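Local coordinates for protein Syntaxin1 (Monosiga brevicollis, PDB 2XHE) that probably acts as a SNARE protein in membrane fusion, folding an N-terminal three-helix bundle against its own SNARE region, at residues B[50-55]-B[105-110]; B[163-168]-B[213-218]. All coordinates share one frame; numbering follows the deposited sequence.

Interaction 1 of 2, residues B[50-55]-B[105-110]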
ATOM      1  N   VAL B  50      -7.325 -23.515 -15.548  1.00 83.73           N
ATOM      2  CA  VAL B  50      -6.937 -22.806 -14.336  1.00 85.25           C
ATOM      3  C   VAL B  50      -7.435 -23.502 -13.064  1.00 76.61           C
ATOM      4  O   VAL B  50      -6.726 -23.527 -12.052  1.00 66.11           O
ATOM      5  CB  VAL B  50      -7.164 -21.256 -14.388  1.00102.94           C
ATOM      6  CG1 VAL B  50      -6.406 -20.655 -15.572  1.00 96.09           C
ATOM      7  CG2 VAL B  50      -8.617 -20.886 -14.458  1.00 45.47           C
ATOM      8  N   LYS B  51      -8.624 -24.105 -13.127  1.00 78.43           N
ATOM      9  CA  LYS B  51      -9.042 -25.043 -12.084  1.00 73.42           C
ATOM     10  C   LYS B  51      -7.967 -26.126 -11.927  1.00 80.48           C
ATOM     11  O   LYS B  51      -7.477 -26.364 -10.820  1.00 78.12           O
ATOM     12  CB  LYS B  51     -10.382 -25.693 -12.420  1.00 65.07           C
ATOM     13  CG  LYS B  51     -11.440 -25.555 -11.329  1.00 71.97           C
ATOM     14  CD  LYS B  51     -10.930 -26.041  -9.990  1.00 80.07           C
ATOM     15  CE  LYS B  51     -11.879 -25.628  -8.879  1.00 90.52           C
ATOM     16  NZ  LYS B  51     -11.712 -26.481  -7.665  1.00102.35           N
ATOM     17  N   ARG B  52      -7.599 -26.766 -13.040  1.00 75.03           N
ATOM     18  CA  ARG B  52      -6.541 -27.773 -13.036  1.00 68.20           C
ATOM     19  C   ARG B  52      -5.266 -27.258 -12.371  1.00 75.77           C
ATOM     20  O   ARG B  52      -4.722 -27.938 -11.492  1.00 71.08           O
ATOM     21  CB  ARG B  52      -6.228 -28.267 -14.457  1.00 83.05           C
ATOM     22  CG  ARG B  52      -6.085 -29.794 -14.582  1.00 91.98           C
ATOM     23  CD  ARG B  52      -5.074 -30.231 -15.644  1.00 91.48           C
ATOM     24  NE  ARG B  52      -5.139 -29.463 -16.887  1.00 94.68           N
ATOM     25  CZ  ARG B  52      -6.206 -29.389 -17.678  1.00105.05           C
ATOM     26  NH1 ARG B  52      -6.157 -28.664 -18.791  1.00102.30           N
ATOM     27  NH2 ARG B  52      -7.328 -30.029 -17.354  1.00105.91           N
ATOM     28  N   ILE B  53      -4.797 -26.072 -12.798  1.00 65.72           N
ATOM     29  CA  ILE B  53      -3.579 -25.460 -12.255  1.00 66.81           C
ATOM     30  C   ILE B  53      -3.728 -25.169 -10.759  1.00 73.21           C
ATOM     31  O   ILE B  53      -2.879 -25.576  -9.957  1.00 72.07           O
ATOM     32  CB  ILE B  53      -3.155 -24.160 -13.029  1.00 76.51           C
ATOM     33  CG1 ILE B  53      -2.904 -24.455 -14.507  1.00 76.11           C
ATOM     34  CG2 ILE B  53      -1.892 -23.522 -12.431  1.00 54.70           C
ATOM     35  CD1 ILE B  53      -3.040 -23.256 -15.376  1.00 63.37           C
ATOM     36  N   ARG B  54      -4.805 -24.483 -10.373  1.00 79.59           N
ATOM     37  CA  ARG B  54      -5.043 -24.243  -8.949  1.00 78.19           C
ATOM     38  C   ARG B  54      -4.971 -25.566  -8.191  1.00 85.50           C
ATOM     39  O   ARG B  54      -4.218 -25.693  -7.223  1.00 89.96           O
ATOM     40  CB  ARG B  54      -6.392 -23.568  -8.683  1.00 66.86           C
ATOM     41  CG  ARG B  54      -6.562 -22.209  -9.314  1.00 61.67           C
ATOM     42  CD  ARG B  54      -7.490 -21.329  -8.501  1.00 66.02           C
ATOM     43  NE  ARG B  54      -7.089 -19.937  -8.635  1.00 81.40           N
ATOM     44  CZ  ARG B  54      -7.176 -19.248  -9.768  1.00 89.77           C
ATOM     45  NH1 ARG B  54      -7.681 -19.834 -10.851  1.00 84.49           N
ATOM     46  NH2 ARG B  54      -6.758 -17.980  -9.818  1.00 85.74           N
ATOM     47  N   ASP B  55      -5.746 -26.549  -8.651  1.00 90.33           N
ATOM     48  CA  ASP B  55      -5.791 -27.871  -8.014  1.00 92.37           C
ATOM     49  C   ASP B  55      -4.429 -28.565  -7.929  1.00 85.69           C
ATOM     50  O   ASP B  55      -4.056 -29.065  -6.869  1.00 69.15           O
ATOM     51  CB  ASP B  55      -6.813 -28.786  -8.701  1.00 97.68           C
ATOM     52  CG  ASP B  55      -8.248 -28.474  -8.298  1.00111.91           C
ATOM     53  OD1 ASP B  55      -8.446 -27.756  -7.295  1.00115.78           O
ATOM     54  OD2 ASP B  55      -9.176 -28.947  -8.993  1.00116.12           O
ATOM     55  N   ARG B 105       3.176 -26.380 -15.975  1.00 74.79           N
ATOM     56  CA  ARG B 105       4.007 -25.603 -16.881  1.00 77.55           C
ATOM     57  C   ARG B 105       3.460 -25.633 -18.308  1.00 81.22           C
ATOM     58  O   ARG B 105       3.513 -24.635 -19.032  1.00 93.85           O
ATOM     59  CB  ARG B 105       5.484 -26.023 -16.818  1.00 64.07           C
ATOM     60  CG  ARG B 105       6.322 -25.356 -17.894  1.00 80.11           C
ATOM     61  CD  ARG B 105       7.730 -25.090 -17.441  1.00 90.01           C
ATOM     62  NE  ARG B 105       8.380 -26.295 -16.944  1.00 95.15           N
ATOM     63  CZ  ARG B 105       9.671 -26.557 -17.117  1.00106.58           C
ATOM     64  NH1 ARG B 105      10.450 -25.697 -17.781  1.00 98.92           N
ATOM     65  NH2 ARG B 105      10.187 -27.681 -16.631  1.00113.04           N
ATOM     66  N   ALA B 106       2.912 -26.769 -18.706  1.00 77.49           N
ATOM     67  CA  ALA B 106       2.397 -26.900 -20.058  1.00 82.85           C
ATOM     68  C   ALA B 106       1.053 -26.193 -20.209  1.00 89.61           C
ATOM     69  O   ALA B 106       0.755 -25.635 -21.267  1.00 92.01           O
ATOM     70  CB  ALA B 106       2.295 -28.359 -20.447  1.00 64.76           C
ATOM     71  N   ASP B 107       0.243 -26.224 -19.155  1.00 87.17           N
ATOM     72  CA  ASP B 107      -1.028 -25.515 -19.174  1.00 91.06           C
ATOM     73  C   ASP B 107      -0.758 -24.012 -19.211  1.00 91.47           C
ATOM     74  O   ASP B 107      -1.427 -23.282 -19.938  1.00 95.83           O
ATOM     75  CB  ASP B 107      -1.920 -25.890 -17.975  1.00 94.55           C
ATOM     76  CG  ASP B 107      -2.615 -27.247 -18.140  1.00100.45           C
ATOM     77  OD1 ASP B 107      -2.839 -27.692 -19.288  1.00103.35           O
ATOM     78  OD2 ASP B 107      -2.947 -27.868 -17.105  1.00 98.32           O
ATOM     79  N   LEU B 108       0.228 -23.546 -18.440  1.00 84.19           N
ATOM     80  CA  LEU B 108       0.607 -22.129 -18.483  1.00 84.42           C
ATOM     81  C   LEU B 108       1.075 -21.721 -19.883  1.00 95.04           C
ATOM     82  O   LEU B 108       0.498 -20.815 -20.486  1.00 98.00           O
ATOM     83  CB  LEU B 108       1.675 -21.792 -17.440  1.00 77.03           C
ATOM     84  CG  LEU B 108       1.180 -21.749 -15.996  1.00 74.76           C
ATOM     85  CD1 LEU B 108       2.317 -21.447 -15.027  1.00 67.09           C
ATOM     86  CD2 LEU B 108       0.020 -20.766 -15.836  1.00 65.24           C
ATOM     87  N   LYS B 109       2.106 -22.393 -20.400  1.00 94.07           N
ATOM     88  CA  LYS B 109       2.601 -22.106 -21.746  1.00 86.55           C
ATOM     89  C   LYS B 109       1.476 -22.087 -22.763  1.00 85.38           C
ATOM     90  O   LYS B 109       1.410 -21.195 -23.605  1.00 87.11           O
ATOM     91  CB  LYS B 109       3.704 -23.080 -22.171  1.00 91.93           C
ATOM     92  CG  LYS B 109       5.096 -22.636 -21.727  1.00110.52           C
ATOM     93  CD  LYS B 109       6.175 -23.644 -22.087  1.00123.01           C
ATOM     94  CE  LYS B 109       7.520 -23.240 -21.486  1.00127.69           C
ATOM     95  NZ  LYS B 109       8.578 -24.266 -21.725  1.00129.61           N
ATOM     96  N   GLN B 110       0.580 -23.065 -22.677  1.00 88.00           N
ATOM     97  CA  GLN B 110      -0.546 -23.132 -23.596  1.00 89.46           C
ATOM     98  C   GLN B 110      -1.367 -21.836 -23.534  1.00 90.00           C
ATOM     99  O   GLN B 110      -1.778 -21.305 -24.569  1.00 88.57           O
ATOM    100  CB  GLN B 110      -1.406 -24.375 -23.313  1.00105.62           C
ATOM    101  CG  GLN B 110      -2.691 -24.497 -24.153  1.00118.94           C
ATOM    102  CD  GLN B 110      -2.455 -24.327 -25.652  1.00124.08           C
ATOM    103  OE1 GLN B 110      -1.357 -24.590 -26.161  1.00124.90           O
ATOM    104  NE2 GLN B 110      -3.493 -23.882 -26.366  1.00114.76           N
TER

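Interaction 2 of 2, residues B[163-168]-B[213-218]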
ATOM      1  N   ARG B 163      21.951 -30.420   1.798  1.00136.70           N
ATOM      2  CA  ARG B 163      23.075 -29.849   2.531  1.00142.46           C
ATOM      3  C   ARG B 163      23.358 -30.660   3.796  1.00148.85           C
ATOM      4  O   ARG B 163      24.515 -30.914   4.129  1.00152.04           O
ATOM      5  CB  ARG B 163      22.806 -28.377   2.864  1.00141.63           C
ATOM      6  CG  ARG B 163      23.846 -27.716   3.759  1.00145.19           C
ATOM      7  CD  ARG B 163      23.780 -26.187   3.671  1.00151.70           C
ATOM      8  NE  ARG B 163      22.421 -25.686   3.464  1.00152.25           N
ATOM      9  CZ  ARG B 163      21.485 -25.633   4.407  1.00152.12           C
ATOM     10  NH1 ARG B 163      21.745 -26.065   5.637  1.00156.18           N
ATOM     11  NH2 ARG B 163      20.281 -25.160   4.118  1.00144.35           N
ATOM     12  N   ARG B 164      22.298 -31.073   4.487  1.00148.98           N
ATOM     13  CA  ARG B 164      22.440 -31.897   5.686  1.00153.14           C
ATOM     14  C   ARG B 164      22.455 -33.394   5.360  1.00158.83           C
ATOM     15  O   ARG B 164      22.789 -34.216   6.214  1.00161.07           O
ATOM     16  CB  ARG B 164      21.342 -31.582   6.709  1.00150.57           C
ATOM     17  CG  ARG B 164      19.926 -31.809   6.207  1.00149.87           C
ATOM     18  CD  ARG B 164      18.957 -32.045   7.360  1.00152.06           C
ATOM     19  NE  ARG B 164      18.966 -30.964   8.344  1.00154.60           N
ATOM     20  CZ  ARG B 164      18.016 -30.038   8.458  1.00150.35           C
ATOM     21  NH1 ARG B 164      18.114 -29.097   9.388  1.00143.72           N
ATOM     22  NH2 ARG B 164      16.966 -30.053   7.647  1.00148.06           N
ATOM     23  N   TYR B 165      22.094 -33.738   4.125  1.00156.65           N
ATOM     24  CA  TYR B 165      22.154 -35.117   3.638  1.00147.67           C
ATOM     25  C   TYR B 165      23.575 -35.421   3.207  1.00136.97           C
ATOM     26  O   TYR B 165      23.842 -36.433   2.567  1.00121.66           O
ATOM     27  CB  TYR B 165      21.229 -35.298   2.439  1.00148.87           C
ATOM     28  CG  TYR B 165      20.214 -36.407   2.573  1.00151.30           C
ATOM     29  CD1 TYR B 165      19.116 -36.274   3.414  1.00152.44           C
ATOM     30  CD2 TYR B 165      20.334 -37.572   1.833  1.00156.23           C
ATOM     31  CE1 TYR B 165      18.177 -37.277   3.528  1.00159.44           C
ATOM     32  CE2 TYR B 165      19.403 -38.580   1.938  1.00166.21           C
ATOM     33  CZ  TYR B 165      18.325 -38.429   2.788  1.00170.93           C
ATOM     34  OH  TYR B 165      17.394 -39.440   2.895  1.00181.34           O
ATOM     35  N   GLY B 166      24.478 -34.509   3.541  1.00142.70           N
ATOM     36  CA  GLY B 166      25.889 -34.690   3.288  1.00144.28           C
ATOM     37  C   GLY B 166      26.648 -34.403   4.562  1.00149.31           C
ATOM     38  O   GLY B 166      27.674 -35.018   4.830  1.00153.70           O
ATOM     39  N   GLU B 167      26.129 -33.468   5.355  1.00155.98           N
ATOM     40  CA  GLU B 167      26.755 -33.088   6.619  1.00167.91           C
ATOM     41  C   GLU B 167      26.534 -34.142   7.697  1.00176.71           C
ATOM     42  O   GLU B 167      27.461 -34.850   8.090  1.00175.84           O
ATOM     43  CB  GLU B 167      26.215 -31.741   7.110  1.00170.89           C
ATOM     44  CG  GLU B 167      26.703 -30.535   6.320  1.00176.60           C
ATOM     45  CD  GLU B 167      26.123 -29.226   6.839  1.00179.06           C
ATOM     46  OE1 GLU B 167      25.267 -29.271   7.749  1.00180.55           O
ATOM     47  OE2 GLU B 167      26.523 -28.152   6.334  1.00176.25           O
ATOM     48  N   ASN B 168      25.297 -34.234   8.178  1.00194.79           N
ATOM     49  CA  ASN B 168      24.963 -35.145   9.269  1.00196.87           C
ATOM     50  C   ASN B 168      24.608 -36.562   8.808  1.00191.39           C
ATOM     51  O   ASN B 168      23.911 -37.290   9.520  1.00193.44           O
ATOM     52  CB  ASN B 168      23.825 -34.571  10.128  1.00199.84           C
ATOM     53  CG  ASN B 168      24.243 -33.333  10.913  1.00197.24           C
ATOM     54  OD1 ASN B 168      25.414 -32.951  10.924  1.00196.45           O
ATOM     55  ND2 ASN B 168      23.280 -32.705  11.578  1.00194.68           N
ATOM     56  N   ARG B 213      26.677 -46.027   0.671  1.00181.92           N
ATOM     57  CA  ARG B 213      26.755 -46.184  -0.777  1.00181.98           C
ATOM     58  C   ARG B 213      25.455 -45.714  -1.422  1.00178.76           C
ATOM     59  O   ARG B 213      25.450 -45.233  -2.556  1.00173.32           O
ATOM     60  CB  ARG B 213      27.024 -47.650  -1.129  1.00187.71           C
ATOM     61  CG  ARG B 213      27.304 -47.926  -2.600  1.00189.90           C
ATOM     62  CD  ARG B 213      27.858 -49.333  -2.790  1.00190.83           C
ATOM     63  NE  ARG B 213      29.011 -49.571  -1.924  1.00188.27           N
ATOM     64  CZ  ARG B 213      28.946 -50.171  -0.738  1.00186.84           C
ATOM     65  NH1 ARG B 213      27.781 -50.612  -0.276  1.00188.01           N
ATOM     66  NH2 ARG B 213      30.046 -50.334  -0.015  1.00181.94           N
ATOM     67  N   ASP B 214      24.357 -45.854  -0.685  1.00183.15           N
ATOM     68  CA  ASP B 214      23.040 -45.463  -1.177  1.00187.54           C
ATOM     69  C   ASP B 214      22.792 -43.963  -1.033  1.00185.73           C
ATOM     70  O   ASP B 214      22.082 -43.369  -1.845  1.00190.23           O
ATOM     71  CB  ASP B 214      21.933 -46.247  -0.462  1.00191.89           C
ATOM     72  CG  ASP B 214      21.886 -47.706  -0.877  1.00191.60           C
ATOM     73  OD1 ASP B 214      22.899 -48.213  -1.408  1.00189.19           O
ATOM     74  OD2 ASP B 214      20.831 -48.345  -0.670  1.00193.63           O
ATOM     75  N   ARG B 215      23.369 -43.353  -0.001  1.00176.92           N
ATOM     76  CA  ARG B 215      23.203 -41.916   0.204  1.00167.64           C
ATOM     77  C   ARG B 215      23.727 -41.118  -0.983  1.00161.14           C
ATOM     78  O   ARG B 215      23.258 -40.013  -1.239  1.00166.00           O
ATOM     79  CB  ARG B 215      23.852 -41.446   1.511  1.00164.61           C
ATOM     80  CG  ARG B 215      23.073 -41.844   2.756  1.00167.49           C
ATOM     81  CD  ARG B 215      21.610 -41.443   2.632  1.00173.97           C
ATOM     82  NE  ARG B 215      20.736 -42.225   3.505  1.00182.22           N
ATOM     83  CZ  ARG B 215      20.280 -41.814   4.685  1.00185.45           C
ATOM     84  NH1 ARG B 215      20.611 -40.617   5.150  1.00183.11           N
ATOM     85  NH2 ARG B 215      19.488 -42.600   5.402  1.00190.17           N
ATOM     86  N   HIS B 216      24.692 -41.678  -1.711  1.00153.69           N
ATOM     87  CA  HIS B 216      25.182 -41.043  -2.934  1.00154.71           C
ATOM     88  C   HIS B 216      24.076 -40.993  -3.978  1.00160.80           C
ATOM     89  O   HIS B 216      23.826 -39.948  -4.580  1.00163.72           O
ATOM     90  CB  HIS B 216      26.407 -41.772  -3.502  1.00151.86           C
ATOM     91  CG  HIS B 216      26.873 -41.237  -4.824  1.00148.76           C
ATOM     92  ND1 HIS B 216      27.649 -40.103  -4.938  1.00144.20           N
ATOM     93  CD2 HIS B 216      26.673 -41.684  -6.087  1.00149.05           C
ATOM     94  CE1 HIS B 216      27.905 -39.872  -6.214  1.00144.27           C
ATOM     95  NE2 HIS B 216      27.324 -40.816  -6.933  1.00148.41           N
ATOM     96  N   LYS B 217      23.418 -42.130  -4.191  1.00161.40           N
ATOM     97  CA  LYS B 217      22.289 -42.196  -5.110  1.00157.70           C
ATOM     98  C   LYS B 217      21.180 -41.258  -4.639  1.00150.93           C
ATOM     99  O   LYS B 217      20.342 -40.825  -5.430  1.00151.64           O
ATOM    100  CB  LYS B 217      21.757 -43.632  -5.228  1.00156.96           C
ATOM    101  CG  LYS B 217      22.678 -44.599  -5.963  1.00152.94           C
ATOM    102  CD  LYS B 217      23.508 -45.438  -5.001  1.00154.66           C
ATOM    103  CE  LYS B 217      24.173 -46.610  -5.727  1.00160.60           C
ATOM    104  NZ  LYS B 217      24.766 -47.634  -4.807  1.00159.95           N
ATOM    105  N   ASP B 218      21.192 -40.947  -3.347  1.00143.15           N
ATOM    106  CA  ASP B 218      20.175 -40.092  -2.746  1.00143.96           C
ATOM    107  C   ASP B 218      20.527 -38.609  -2.874  1.00142.25           C
ATOM    108  O   ASP B 218      19.640 -37.758  -2.940  1.00148.89           O
ATOM    109  CB  ASP B 218      19.957 -40.465  -1.275  1.00146.65           C
ATOM    110  CG  ASP B 218      19.136 -41.736  -1.101  1.00149.74           C
ATOM    111  OD1 ASP B 218      18.397 -42.112  -2.038  1.00149.19           O
ATOM    112  OD2 ASP B 218      19.224 -42.354  -0.018  1.00151.58           O
TER

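Interaction 1 of 2, residues B[50-55]-B[105-110]
The carboxylate of Asp107 lies at the edge of the Arg52 guanidinium, near the guanidinium plane, and not over a face. The two planes are turned 50° apart, a twisted pairing in which one bond is strong and the other weak. Its main bond runs from Arg52 NE to Asp107 OD2 at 2.7 Å with an N-H...O angle of 161°; OD2 takes it on its syn side, somewhat out of the carboxylate plane. Arg52 NH1 adds the weak bond, to Asp107 OD1 at 3.5 Å. Bends at chi2 and chi3 of Arg52 bring NE to OD2, the two side chains crossing at about a right angle. Asp107 OD1 also pairs with Arg49, so one carboxylate serves two arginines, which probably helps to keep it ionised. Beside the salt bridge the contact turns apolar. Ile53 CG1 stands anti to the carbonyl carbon (chi1 -59°), and from there CD1 reaches both Asp107 CB, at 3.9 Å, and Leu108 CD2, at 4.0 Å. Leu108 also touches His140 and Ser144 of helix 131-171 and Met236 of helix 214-237, so this part of the contact continues onto the surrounding helices. The two segments run roughly antiparallel, with axes 10.0 Å apart at closest approach. Apolar packing bordered by a salt bridge, between neighbouring helices of an up-and-down bundle, fits the N-terminal Habc three-helix domain of syntaxins.

Interaction 2 of 2, residues B[163-168]-B[213-218]
Tyr165 and Arg215 bring the two backbones nearest, their CA atoms 7.7 Å apart, where helix 131-171 faces helix 214-237. This is the SNARE region packed back on the Habc bundle, consistent with the closed form known for syntaxins. Tyr165 points its side chain at the other segment and offers two surfaces. Over one face of the ring lies the end of Arg215, with guanidinium and ring planes 23° apart; NH1 sits toward the rim, 3.9 Å from Tyr165 CZ, while the phenolic OH comes over the centre of the guanidinium. Farther back along the same chain, Arg215 CD packs on Tyr165 CE2 at 3.7 Å. Arg215 starts out with CG anti to the carbonyl carbon (chi1 -74°) and then bends at chi2, which swings its far end toward the tyrosine. There NH2 bonds to the backbone oxygen of Ser74, which helps to fix the guanidinium over the ring. An alanine at Tyr165 would remove that ring, and the guanidinium and the methylene carbon of Arg215 would probably lose their flat support, leaving a gap beside Asp218. The acid of Asp218 makes a weak hydrogen bond to Asn87 of helix 80-116 and lies near Arg215 NE only as a long ion pair. What Asp218 brings to the tyrosine itself is its CB, set at the ring's edge 3.8 Å from CE2.

In the fold
The two contacts share no helix. Interaction 1 joins helices 44-72 and 80-116 within the Habc bundle, its centre about 11 Å from the centre of the chain; interaction 2 joins helix 131-171 to the SNARE-region helix 214-237, its centre about 25 Å from that point. Their nearest atoms are about 19 Å apart, so they do not touch. Both are largely buried, but an ion pair between a partly exposed arginine and a buried aspartate borders the aliphatic packing of interaction 1, whereas an aromatic ring with an arginine over one face carries interaction 2. The first contact belongs to the bundle itself and the second to its union with the SNARE region, though helix 214-237 also borders interaction 1.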